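Local coordinates for adhesion and penetration protein autotransporter (Haemophilus influenzae, PDB 3SYJ), which promotes bacterial adherence to and invasion of host cells, is probably a serine protease, and self-associates to drive bacterial aggregation, at residues 642-647 / 697-702. Sequence-based numbering, arbitrary orientation.
Sequences SRNVSS and SIPKTQ
Ile698 lays its CD1 methyl over one face of the Arg643 guanidinium, 3.7 Å above the plane and displaced from the centre of the group, the two side chains roughly perpendicular. Arginine suits this place because its flat group accepts a hydrocarbon on its face while bonding at its edge: NE gives Asn644 OD1 a bond of 2.8 Å, the donor almost in line with the carbonyl bond, and NH2 adds a weaker one. CG of Arg643 sits between the backbone N and carbonyl carbon (chi1 53°), and the chain bends at chi3 to bring the group round to the Asn644 amide. Asp619 forms a salt bridge with NH1, and Trp622 makes a cation-pi contact. Asn644 ND2 lies 3.6 Å from Pro699 CD, a nonpolar contact; its hydrogen bonds go to Asn624 OD1 and to a water shared with Ser697 OG, whose main partner is Val694 O. Further along, the Thr701 hydroxyl works both ways: OG1 donates to Val645 O (2.9 Å) in the carbonyl plane and accepts from a water bridging to Ser642 O. Threonine's beta branch also supplies a methyl, CG2, that packs on Val645 CG1 at 4.1 Å. A second water links Val645 N with Pro699 O. Next, Gln702 N bonds almost straight to Ser646 O (3.1 Å), and Ser647 pairs with Gln702 in parallel. These are neighbouring coils of the passenger's beta-solenoid, just where their strands begin. The chemistry implies an arginine charge probably largely balanced by Asp619, with side chains and waters carrying the join where the backbones are not yet paired.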
# COMPACT_ATOMS: atom_id res chain seq x y z
N SER A 642 9.35 19.02 23.90
CA SER A 642 8.87 19.08 25.28
C SER A 642 7.44 19.61 25.29
O SER A 642 6.75 19.58 24.27
CB SER A 642 9.71 20.08 26.09
OG SER A 642 9.47 19.96 27.48
N ARG A 643 6.99 20.07 26.46
CA ARG A 643 5.57 20.31 26.72
C ARG A 643 5.03 21.50 25.96
O ARG A 643 5.78 22.41 25.61
CB ARG A 643 5.32 20.50 28.22
CG ARG A 643 6.18 21.57 28.89
CD ARG A 643 5.68 21.89 30.30
NE ARG A 643 4.35 22.49 30.27
CZ ARG A 643 3.70 22.96 31.33
NH1 ARG A 643 4.26 22.90 32.54
NH2 ARG A 643 2.49 23.48 31.19
N ASN A 644 3.73 21.48 25.71
CA ASN A 644 3.05 22.55 24.98
C ASN A 644 3.59 22.79 23.57
O ASN A 644 3.73 23.92 23.12
CB ASN A 644 2.99 23.84 25.80
CG ASN A 644 2.24 23.66 27.12
OD1 ASN A 644 2.86 23.44 28.16
ND2 ASN A 644 0.90 23.72 27.06
N VAL A 645 3.89 21.69 22.88
CA VAL A 645 4.12 21.73 21.45
C VAL A 645 2.92 21.06 20.81
O VAL A 645 2.72 19.86 20.96
CB VAL A 645 5.41 20.99 21.05
CG1 VAL A 645 5.57 21.01 19.54
CG2 VAL A 645 6.63 21.60 21.74
N SER A 646 2.11 21.86 20.12
CA SER A 646 0.90 21.34 19.51
C SER A 646 1.25 20.34 18.43
O SER A 646 0.63 19.28 18.32
CB SER A 646 0.07 22.48 18.90
OG SER A 646 -0.51 23.26 19.92
N SER A 647 2.25 20.68 17.63
CA SER A 647 2.64 19.83 16.52
C SER A 647 4.05 20.14 16.09
O SER A 647 4.50 21.29 16.19
CB SER A 647 1.70 20.03 15.34
OG SER A 647 1.73 21.37 14.88
N SER A 697 -3.83 20.50 30.73
CA SER A 697 -3.59 21.69 29.92
C SER A 697 -2.56 21.42 28.82
O SER A 697 -2.43 22.19 27.87
CB SER A 697 -3.12 22.85 30.79
OG SER A 697 -1.72 22.78 31.00
N ILE A 698 -1.82 20.32 28.94
CA ILE A 698 -0.80 20.00 27.96
C ILE A 698 -1.34 19.18 26.79
O ILE A 698 -1.88 18.09 26.98
CB ILE A 698 0.38 19.28 28.62
CG1 ILE A 698 0.95 20.15 29.75
CG2 ILE A 698 1.44 18.94 27.57
CD1 ILE A 698 2.07 19.50 30.54
N PRO A 699 -1.19 19.70 25.56
CA PRO A 699 -1.65 19.01 24.34
C PRO A 699 -0.80 17.79 24.02
O PRO A 699 0.38 17.76 24.37
CB PRO A 699 -1.45 20.07 23.25
CG PRO A 699 -0.34 20.92 23.79
CD PRO A 699 -0.70 21.05 25.24
N LYS A 700 -1.40 16.80 23.37
CA LYS A 700 -0.66 15.65 22.87
C LYS A 700 0.01 16.05 21.56
O LYS A 700 -0.66 16.29 20.56
CB LYS A 700 -1.59 14.46 22.63
CG LYS A 700 -2.13 13.82 23.89
CD LYS A 700 -2.91 12.56 23.59
CE LYS A 700 -3.70 12.08 24.82
NZ LYS A 700 -4.54 10.89 24.50
N THR A 701 1.33 16.10 21.56
CA THR A 701 2.08 16.56 20.40
C THR A 701 1.82 15.70 19.16
O THR A 701 2.01 14.48 19.18
CB THR A 701 3.57 16.54 20.68
OG1 THR A 701 3.83 17.32 21.86
CG2 THR A 701 4.33 17.11 19.50
N GLN A 702 1.38 16.33 18.08
CA GLN A 702 1.24 15.64 16.81
C GLN A 702 2.57 15.71 16.08
O GLN A 702 2.95 16.77 15.58
CB GLN A 702 0.15 16.27 15.94
CG GLN A 702 -1.19 16.38 16.61
CD GLN A 702 -1.72 15.04 17.09
OE1 GLN A 702 -1.87 14.09 16.31
NE2 GLN A 702 -2.02 14.96 18.38
O HOH W 1 6.01 16.90 23.26
O HOH W 2 -0.19 24.60 29.71
O HOH W 3 2.84 19.06 24.51
O HOH W 4 -2.16 18.87 19.70